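Local coordinates for protein KLLA0C04147p (Kluyveromyces lactis, PDB 5H2A) that probably binds and transfers sterols as a member of the OSBP family, the piece described here being the ankyrin-repeat domain of Osh1, at residues 10-15 against 48-53; 66-71 against 111-116; 123-126 against 130-133; 150-155 against 176-181. All blocks are in the same frame, centred on the assembly; numbering follows the deposited sequence.

Interaction 1: 10-15 against 48-53; sequences VSKPLL and RSVFEL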
# COMPACT_ATOMS: atom_id res chain seq x y z
N VAL A 10 -4.88 -33.90 1.48
CA VAL A 10 -4.01 -32.97 0.76
C VAL A 10 -2.69 -32.84 1.50
O VAL A 10 -2.64 -32.50 2.69
CB VAL A 10 -4.69 -31.60 0.59
CG1 VAL A 10 -3.70 -30.61 -0.01
CG2 VAL A 10 -5.91 -31.74 -0.30
N SER A 11 -1.60 -33.06 0.78
CA SER A 11 -0.25 -32.99 1.33
C SER A 11 0.42 -31.72 0.82
O SER A 11 0.64 -31.57 -0.39
CB SER A 11 0.56 -34.22 0.92
OG SER A 11 1.94 -33.97 1.09
N LYS A 12 0.73 -30.81 1.73
CA LYS A 12 1.50 -29.63 1.32
C LYS A 12 2.82 -30.00 0.66
O LYS A 12 3.11 -29.45 -0.42
CB LYS A 12 1.70 -28.70 2.52
CG LYS A 12 2.61 -27.51 2.20
CD LYS A 12 2.69 -26.49 3.36
CE LYS A 12 1.31 -26.02 3.77
NZ LYS A 12 1.37 -24.76 4.58
N PRO A 13 3.65 -30.90 1.22
CA PRO A 13 4.89 -31.28 0.50
C PRO A 13 4.65 -31.78 -0.91
O PRO A 13 5.42 -31.43 -1.80
CB PRO A 13 5.49 -32.38 1.40
CG PRO A 13 4.98 -32.07 2.77
CD PRO A 13 3.56 -31.54 2.54
N LEU A 14 3.62 -32.61 -1.14
CA LEU A 14 3.40 -33.15 -2.48
C LEU A 14 2.90 -32.07 -3.45
O LEU A 14 3.28 -32.07 -4.63
CB LEU A 14 2.38 -34.29 -2.41
CG LEU A 14 2.60 -35.43 -3.38
CD1 LEU A 14 3.92 -36.11 -3.03
CD2 LEU A 14 1.43 -36.40 -3.27
N LEU A 15 2.01 -31.19 -2.99
CA LEU A 15 1.59 -30.08 -3.84
C LEU A 15 2.78 -29.23 -4.23
O LEU A 15 2.93 -28.84 -5.39
CB LEU A 15 0.57 -29.20 -3.10
CG LEU A 15 -0.91 -29.48 -3.26
CD1 LEU A 15 -1.67 -28.39 -2.51
CD2 LEU A 15 -1.28 -29.51 -4.73
N ARG A 48 -4.93 -23.68 -0.65
CA ARG A 48 -4.78 -22.23 -0.73
C ARG A 48 -3.39 -21.79 -0.28
O ARG A 48 -2.82 -20.84 -0.83
CB ARG A 48 -5.83 -21.50 0.12
CG ARG A 48 -7.27 -21.80 -0.18
CD ARG A 48 -8.21 -20.60 0.15
NE ARG A 48 -8.09 -20.07 1.51
CZ ARG A 48 -8.69 -20.57 2.59
NH1 ARG A 48 -9.45 -21.66 2.49
NH2 ARG A 48 -8.52 -19.99 3.77
N SER A 49 -2.86 -22.43 0.76
CA SER A 49 -1.60 -21.96 1.35
C SER A 49 -0.43 -22.16 0.40
O SER A 49 0.55 -21.42 0.48
CB SER A 49 -1.32 -22.68 2.68
OG SER A 49 -0.98 -24.04 2.46
N VAL A 50 -0.51 -23.16 -0.47
CA VAL A 50 0.51 -23.32 -1.52
C VAL A 50 0.21 -22.42 -2.70
O VAL A 50 1.11 -21.76 -3.24
CB VAL A 50 0.61 -24.80 -1.95
CG1 VAL A 50 1.66 -24.97 -3.06
CG2 VAL A 50 0.92 -25.70 -0.74
N PHE A 51 -1.05 -22.39 -3.15
CA PHE A 51 -1.39 -21.57 -4.31
C PHE A 51 -0.98 -20.11 -4.11
O PHE A 51 -0.45 -19.47 -5.02
CB PHE A 51 -2.89 -21.64 -4.62
CG PHE A 51 -3.28 -20.76 -5.79
CD1 PHE A 51 -3.14 -21.23 -7.09
CD2 PHE A 51 -3.73 -19.47 -5.59
CE1 PHE A 51 -3.44 -20.42 -8.17
CE2 PHE A 51 -4.06 -18.65 -6.67
CZ PHE A 51 -3.92 -19.13 -7.96
N GLU A 52 -1.24 -19.56 -2.92
CA GLU A 52 -1.00 -18.13 -2.79
C GLU A 52 0.49 -17.78 -2.73
O GLU A 52 0.81 -16.59 -2.76
CB GLU A 52 -1.75 -17.58 -1.57
CG GLU A 52 -1.33 -18.13 -0.23
CD GLU A 52 -2.31 -17.77 0.89
OE1 GLU A 52 -1.94 -17.96 2.07
OE2 GLU A 52 -3.45 -17.32 0.58
N LEU A 53 1.39 -18.75 -2.69
CA LEU A 53 2.82 -18.51 -2.75
C LEU A 53 3.42 -18.73 -4.13
O LEU A 53 4.64 -18.69 -4.27
CB LEU A 53 3.56 -19.41 -1.74
CG LEU A 53 3.22 -19.20 -0.25
CD1 LEU A 53 3.97 -20.19 0.64
CD2 LEU A 53 3.53 -17.77 0.16
O HOH W 1 2.41 -22.95 2.28
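Lys12 and Leu15, about one turn apart on helix 12-25, face Ser49 and Val50 of helix 45-51. Just ahead of them, Ser11 opens the first helix as its N-cap: its OG accepts from Leu14 N at 3.1 Å, a nearly straight bond at 163°. Serine suits the place because a short hydroxyl side chain can fold back onto an amide that has no carbonyl of an earlier turn to bond.

Lys12 then does two jobs. Its aliphatic stem runs alongside Val50, pointing the other way, with Lys12 CG 3.8 Å from Val50 CG2. Farther out the chain bends at CG-CD (chi3 -55°), and this swings the amine over to Ser49, where NZ gives a weak hydrogen bond to OG at 3.2 Å. That hydroxyl is held more firmly by Thr46 O, one turn back in its own helix. A water accepts from Lys12 NZ at 3.1 Å and donates weakly to Ser49 O, so the ammonium group meets the serine hydroxyl directly and its carbonyl through water. Lysine fits this exposed edge, with methylenes against valine and charge among polar atoms.

Leu15 points inward and lays CD1 on Val50 CG2 at 4.1 Å; the one methyl of Val50 thus meets both the lysine stem and the leucine. Phe39 touches Leu15 and Val50 as well, continuing the apolar layer. Side-by-side packing of short helices, apolar within and polar at the exposed edge, is consistent with the helical stack of an ankyrin domain.

Interaction 2: 66-71 against 111-116; sequences LIKDIV and VTVLMN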
# COMPACT_ATOMS: atom_id res chain seq x y z
N LEU A 66 7.73 -16.68 -17.61
CA LEU A 66 6.61 -17.26 -16.87
C LEU A 66 6.15 -16.35 -15.75
O LEU A 66 4.95 -16.21 -15.50
CB LEU A 66 6.99 -18.64 -16.34
CG LEU A 66 5.96 -19.37 -15.46
CD1 LEU A 66 4.61 -19.51 -16.15
CD2 LEU A 66 6.51 -20.73 -15.08
N ILE A 67 7.10 -15.71 -15.06
CA ILE A 67 6.74 -14.74 -14.02
C ILE A 67 5.88 -13.63 -14.61
O ILE A 67 4.84 -13.26 -14.04
CB ILE A 67 8.01 -14.18 -13.36
CG1 ILE A 67 8.69 -15.28 -12.54
CG2 ILE A 67 7.66 -12.96 -12.47
CD1 ILE A 67 10.14 -14.96 -12.18
N LYS A 68 6.26 -13.11 -15.78
CA LYS A 68 5.45 -12.06 -16.42
C LYS A 68 4.04 -12.53 -16.71
O LYS A 68 3.07 -11.77 -16.52
CB LYS A 68 6.11 -11.60 -17.72
CG LYS A 68 7.30 -10.70 -17.49
CD LYS A 68 8.11 -10.53 -18.78
CE LYS A 68 9.40 -9.78 -18.52
NZ LYS A 68 10.13 -9.58 -19.81
N ASP A 69 3.89 -13.75 -17.21
CA ASP A 69 2.56 -14.27 -17.50
C ASP A 69 1.72 -14.40 -16.23
O ASP A 69 0.52 -14.11 -16.24
CB ASP A 69 2.68 -15.64 -18.18
CG ASP A 69 3.11 -15.54 -19.65
OD1 ASP A 69 2.89 -14.48 -20.27
OD2 ASP A 69 3.65 -16.54 -20.19
N ILE A 70 2.33 -14.91 -15.15
CA ILE A 70 1.61 -15.02 -13.88
C ILE A 70 1.17 -13.64 -13.40
O ILE A 70 0.03 -13.45 -12.97
CB ILE A 70 2.49 -15.72 -12.82
CG1 ILE A 70 2.68 -17.21 -13.15
CG2 ILE A 70 1.89 -15.55 -11.42
CD1 ILE A 70 3.86 -17.83 -12.37
N VAL A 71 2.08 -12.67 -13.46
CA VAL A 71 1.76 -11.32 -12.99
C VAL A 71 0.66 -10.71 -13.85
O VAL A 71 -0.32 -10.15 -13.33
CB VAL A 71 3.02 -10.43 -12.99
CG1 VAL A 71 2.64 -8.95 -12.83
CG2 VAL A 71 4.01 -10.89 -11.89
N VAL A 111 12.50 -7.59 -10.68
CA VAL A 111 12.29 -6.41 -9.84
C VAL A 111 11.57 -5.32 -10.63
O VAL A 111 10.63 -4.69 -10.15
CB VAL A 111 13.63 -5.91 -9.29
CG1 VAL A 111 13.46 -4.53 -8.67
CG2 VAL A 111 14.18 -6.91 -8.23
N THR A 112 11.99 -5.10 -11.88
CA THR A 112 11.35 -4.09 -12.72
C THR A 112 9.88 -4.41 -12.97
O THR A 112 9.03 -3.52 -12.87
CB THR A 112 12.12 -3.98 -14.04
OG1 THR A 112 13.43 -3.47 -13.77
CG2 THR A 112 11.40 -3.04 -15.00
N VAL A 113 9.57 -5.66 -13.32
CA VAL A 113 8.17 -6.05 -13.53
C VAL A 113 7.33 -5.77 -12.28
O VAL A 113 6.22 -5.24 -12.35
CB VAL A 113 8.09 -7.53 -13.93
CG1 VAL A 113 6.63 -8.03 -13.91
CG2 VAL A 113 8.70 -7.74 -15.32
N LEU A 114 7.85 -6.17 -11.12
CA LEU A 114 7.08 -5.99 -9.89
C LEU A 114 6.95 -4.52 -9.50
O LEU A 114 5.88 -4.07 -9.09
CB LEU A 114 7.74 -6.81 -8.78
CG LEU A 114 7.65 -8.34 -8.93
CD1 LEU A 114 8.46 -9.02 -7.81
CD2 LEU A 114 6.21 -8.79 -8.83
N MET A 115 8.05 -3.74 -9.59
CA MET A 115 7.98 -2.31 -9.26
C MET A 115 7.01 -1.57 -10.18
O MET A 115 6.44 -0.55 -9.79
CB MET A 115 9.35 -1.63 -9.37
CG MET A 115 10.42 -2.06 -8.33
SD MET A 115 10.01 -1.56 -6.65
CE MET A 115 10.28 0.23 -6.68
N ASN A 116 6.84 -2.06 -11.41
CA ASN A 116 5.88 -1.46 -12.34
C ASN A 116 4.44 -1.89 -12.10
O ASN A 116 3.54 -1.35 -12.74
CB ASN A 116 6.28 -1.78 -13.78
CG ASN A 116 7.43 -0.91 -14.25
OD1 ASN A 116 7.69 0.15 -13.68
ND2 ASN A 116 8.14 -1.37 -15.28
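Val113 spreads its two methyls between Lys68 and Val71: with CG1 anti to the backbone N (chi1 170°), CG1 faces Val71 while CG2 meets the lysine. Lys68 has CG anti to its carbonyl carbon (chi1 -75°) and runs fully extended from there, crossing the valine at about a right angle. Val113 CG2 therefore touches it twice, at Lys68 CG and at Lys68 CE, both 3.9 Å away. Deeper in, Val71 CG1 lies 4.2 Å from Val113 CG1, and Val71 CG2 is 4.3 Å from Leu114 CD2.

The axes of segments 66-71 and 111-115 run almost parallel, 10° apart, with a closest approach of 10.7 Å, as helices stacked side by side do in ankyrin repeats; 111-116 lies in a predicted repeat. Leu55 of helix 54-61 touches Val71, and Leu99 of helix 98-104 touches Leu114, so a second row of helices backs the inner layer. Valine, compact and branched at CB, suits the pairing of methyls here, while lysine can cover the outer edge with methylenes and carry its charge outward. Every approach joins carbon to carbon, which implies that the contact rests on shape and the hydrophobic effect, with no polar bond to fix its direction.

Interaction 3: 123-126 against 130-133; sequences CILN and LQPI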
# COMPACT_ATOMS: atom_id res chain seq x y z
N CYS A 123 7.03 -1.00 0.48
CA CYS A 123 7.30 -0.56 1.85
C CYS A 123 7.11 -1.67 2.89
O CYS A 123 7.40 -1.45 4.07
CB CYS A 123 6.39 0.62 2.20
SG CYS A 123 6.75 2.06 1.19
N ILE A 124 6.66 -2.85 2.47
CA ILE A 124 6.36 -3.92 3.42
C ILE A 124 7.63 -4.43 4.09
O ILE A 124 8.65 -4.68 3.43
CB ILE A 124 5.61 -5.05 2.69
CG1 ILE A 124 4.23 -4.53 2.27
CG2 ILE A 124 5.54 -6.29 3.56
CD1 ILE A 124 3.49 -5.43 1.31
N LEU A 125 7.58 -4.56 5.42
CA LEU A 125 8.70 -5.10 6.20
C LEU A 125 8.56 -6.61 6.33
O LEU A 125 7.47 -7.10 6.65
CB LEU A 125 8.73 -4.47 7.59
CG LEU A 125 8.81 -2.94 7.63
CD1 LEU A 125 8.91 -2.43 9.07
CD2 LEU A 125 10.00 -2.49 6.82
N ASN A 126 9.65 -7.33 6.12
CA ASN A 126 9.62 -8.76 6.43
C ASN A 126 9.81 -8.94 7.94
O ASN A 126 9.83 -7.98 8.71
CB ASN A 126 10.64 -9.52 5.59
CG ASN A 126 12.08 -9.11 5.88
OD1 ASN A 126 12.38 -8.42 6.87
ND2 ASN A 126 12.99 -9.56 5.01
N LEU A 130 12.96 -5.59 7.33
CA LEU A 130 13.61 -5.03 6.14
C LEU A 130 12.59 -4.82 5.04
O LEU A 130 11.70 -5.65 4.84
CB LEU A 130 14.70 -5.97 5.64
CG LEU A 130 15.82 -6.28 6.62
CD1 LEU A 130 16.83 -7.19 5.97
CD2 LEU A 130 16.49 -4.99 7.11
N GLN A 131 12.73 -3.70 4.32
CA GLN A 131 11.97 -3.46 3.10
C GLN A 131 12.63 -4.21 1.95
O GLN A 131 13.79 -4.62 2.06
CB GLN A 131 11.93 -1.96 2.79
CG GLN A 131 11.09 -1.15 3.78
CD GLN A 131 11.18 0.34 3.52
OE1 GLN A 131 11.11 0.79 2.39
NE2 GLN A 131 11.40 1.12 4.58
N PRO A 132 11.92 -4.41 0.84
CA PRO A 132 12.53 -5.18 -0.26
C PRO A 132 13.86 -4.61 -0.75
O PRO A 132 14.79 -5.38 -1.00
CB PRO A 132 11.45 -5.16 -1.35
CG PRO A 132 10.17 -5.14 -0.58
CD PRO A 132 10.48 -4.18 0.60
N ILE A 133 13.99 -3.28 -0.87
CA ILE A 133 15.24 -2.73 -1.38
C ILE A 133 16.41 -3.09 -0.46
O ILE A 133 17.56 -3.20 -0.91
CB ILE A 133 15.11 -1.20 -1.56
CG1 ILE A 133 16.34 -0.62 -2.27
CG2 ILE A 133 14.86 -0.51 -0.23
CD1 ILE A 133 16.22 0.89 -2.47
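Leu130 O is gripped by several groups: Asn126 N donates to it at 2.9 Å, His100 NE2 bonds to it from helix 98-104, and Leu125 CA brings a C-H...O contact at 3.3 Å. The bond from Asn126 N is nearly straight, with an N-H...O angle of 162°. The return bond runs between Leu130 N and Asn126 OD1, again 2.9 Å and nearly straight at 164°, although the N-H comes from above the amide's carbonyl plane. Asn126 can make it because its CG sits between the backbone N and the carbonyl carbon (chi1 64°), which turns the amide back alongside Leu130. OD1 also takes a weak bond from Ala128 N inside the turn, while ND2 donates to Asn96 OD1. Were Asn126 an alanine, Leu130 N would probably lose its acceptor and Asn96 OD1 its donor, and the turn would be freer to shift.

The loop is consistent with the hairpin-like connection that follows an ankyrin repeat. His100 closes a Thr-Pro-Leu-His sequence, the ankyrin signature, and its bond to the backbone just ahead of Gln131 and Pro132 resembles the usual tie from one repeat to the next.

Farther along, Ile124 O receives a C-H...O contact from Gln131 CA at 3.6 Å and lies 3.4 Å from Pro132 CD; proline, lacking an N-H, offers this carbonyl only carbon. Leu125 crosses the glutamine stem, placing CD2 3.5 Å from Gln131 CG. Glutamine suits the spot because its methylenes pack on leucine while OE1 reaches beyond them to Arg149 of helix 139-165.

Interaction 4: 150-155 against 176-181; sequences ANYVAE and LSNPRN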
# COMPACT_ATOMS: atom_id res chain seq x y z
N ALA A 150 11.56 6.93 -5.94
CA ALA A 150 11.53 8.39 -5.98
C ALA A 150 10.60 8.89 -7.08
O ALA A 150 9.84 9.85 -6.87
CB ALA A 150 12.94 8.95 -6.19
N ASN A 151 10.62 8.25 -8.25
CA ASN A 151 9.71 8.61 -9.34
C ASN A 151 8.26 8.41 -8.94
O ASN A 151 7.39 9.23 -9.27
CB ASN A 151 10.00 7.78 -10.58
CG ASN A 151 11.31 8.13 -11.21
OD1 ASN A 151 11.90 9.16 -10.89
ND2 ASN A 151 11.79 7.28 -12.11
N TYR A 152 7.97 7.30 -8.28
CA TYR A 152 6.60 7.03 -7.87
C TYR A 152 6.14 8.04 -6.84
O TYR A 152 5.00 8.52 -6.89
CB TYR A 152 6.50 5.61 -7.31
CG TYR A 152 5.08 5.31 -6.91
CD1 TYR A 152 4.14 4.92 -7.86
CD2 TYR A 152 4.67 5.45 -5.59
CE1 TYR A 152 2.83 4.65 -7.50
CE2 TYR A 152 3.36 5.19 -5.22
CZ TYR A 152 2.45 4.78 -6.18
OH TYR A 152 1.15 4.53 -5.80
N VAL A 153 7.02 8.39 -5.90
CA VAL A 153 6.68 9.38 -4.89
C VAL A 153 6.38 10.72 -5.55
O VAL A 153 5.40 11.39 -5.21
CB VAL A 153 7.81 9.50 -3.85
CG1 VAL A 153 7.60 10.73 -2.98
CG2 VAL A 153 7.91 8.23 -2.99
N ALA A 154 7.21 11.12 -6.51
CA ALA A 154 6.98 12.38 -7.20
C ALA A 154 5.62 12.40 -7.88
O ALA A 154 4.88 13.40 -7.81
CB ALA A 154 8.10 12.62 -8.22
N GLU A 155 5.24 11.29 -8.53
CA GLU A 155 3.98 11.26 -9.26
C GLU A 155 2.79 11.28 -8.31
O GLU A 155 1.85 12.04 -8.50
CB GLU A 155 3.94 10.04 -10.17
CG GLU A 155 4.95 10.12 -11.30
CD GLU A 155 4.95 8.88 -12.16
OE1 GLU A 155 5.08 7.76 -11.61
OE2 GLU A 155 4.80 9.02 -13.40
N LEU A 176 -5.42 7.26 -0.83
CA LEU A 176 -4.99 6.68 0.44
C LEU A 176 -5.49 5.26 0.65
O LEU A 176 -5.10 4.63 1.63
CB LEU A 176 -5.43 7.57 1.61
CG LEU A 176 -4.67 8.90 1.77
CD1 LEU A 176 -4.93 9.49 3.14
CD2 LEU A 176 -3.17 8.70 1.56
N SER A 177 -6.32 4.72 -0.26
CA SER A 177 -6.71 3.32 -0.14
C SER A 177 -5.58 2.37 -0.51
O SER A 177 -5.67 1.17 -0.20
CB SER A 177 -7.95 3.05 -1.01
OG SER A 177 -7.65 3.12 -2.39
N ASN A 178 -4.53 2.85 -1.17
CA ASN A 178 -3.32 2.06 -1.43
C ASN A 178 -2.40 2.20 -0.23
O ASN A 178 -1.89 3.31 0.02
CB ASN A 178 -2.64 2.55 -2.71
CG ASN A 178 -1.38 1.77 -3.07
OD1 ASN A 178 -0.82 1.04 -2.26
ND2 ASN A 178 -0.92 1.95 -4.30
N PRO A 179 -2.13 1.13 0.53
CA PRO A 179 -1.26 1.25 1.71
C PRO A 179 0.12 1.80 1.38
O PRO A 179 0.75 2.43 2.24
CB PRO A 179 -1.16 -0.19 2.24
CG PRO A 179 -2.34 -0.89 1.67
CD PRO A 179 -2.62 -0.25 0.34
N ARG A 180 0.61 1.55 0.17
CA ARG A 180 1.89 2.13 -0.22
C ARG A 180 1.83 3.65 -0.17
O ARG A 180 2.80 4.31 0.24
CB ARG A 180 2.29 1.64 -1.61
CG ARG A 180 3.73 2.02 -2.01
CD ARG A 180 3.90 1.97 -3.53
NE ARG A 180 5.31 1.98 -3.93
CZ ARG A 180 5.71 1.92 -5.19
NH1 ARG A 180 4.80 1.88 -6.16
NH2 ARG A 180 7.00 1.93 -5.49
N ASN A 181 0.70 4.22 -0.59
CA ASN A 181 0.58 5.69 -0.63
C ASN A 181 0.50 6.27 0.77
O ASN A 181 1.02 7.35 1.03
CB ASN A 181 -0.64 6.09 -1.45
CG ASN A 181 -0.49 5.71 -2.88
OD1 ASN A 181 0.62 5.42 -3.33
ND2 ASN A 181 -1.59 5.68 -3.61
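Tyr152 meets Asn181 by hydrogen bonding and Arg180 by stacking. In the first, Tyr152 OH donates to Asn181 OD1 at 2.7 Å, in the carbonyl plane and on a lone pair; ring and amide are nearly coplanar, and the oxygen lies at the ring's edge, in its plane. Asn181 ND2 is held by Ile175 O, which probably helps keep the amide from turning.

In the second, the Arg180 guanidinium lies flat on one ring face, planes 15° apart, with CZ 3.9 Å from the ring centroid in a cation-pi contact. NH1 sits over the middle of the ring, and the stem follows, Arg180 CD coming within 3.7 Å of Tyr152 CE2. Arg180 NE forms a salt bridge with Asp122, which helps fix the guanidinium's rotation. With a leucine in place of Tyr152, Asn181 OD1 would probably lose its donor and Arg180 the aromatic face it stacks on.

A capping bond sets the arginine's base: Asn178 OD1 accepts from Arg180 N at 2.9 Å at the start of helix 179-184.

Tyr152 reaches this helix with CG anti to its own N (chi1 -179°), also touching Leu184. The contact thus joins long helix 139-165 to helix 179-184, beside the loop of Ile120 and Asn121.

How the interactions relate
The four contacts follow one another along the chain and along the elongated helical domain, interaction 1 standing farthest from interaction 4, about 33 Å between centres. Interactions 1 and 2 approach to about 8 Å between nearest atoms without touching. Interactions 2 and 4 do meet: Met115 CE packs 3.9 Å from Arg180 NH2. Met115 also touches Asp122, the salt-bridge partner of Arg180, which directly precedes residues 123-126. Helix 139-165 ties the later contacts together, supplying Arg149 to Gln131 and Tyr152 to interaction 4; interactions 3 and 4 come to about 4 Å between nearest atoms without touching. None of the four contacts holds a bound ligand.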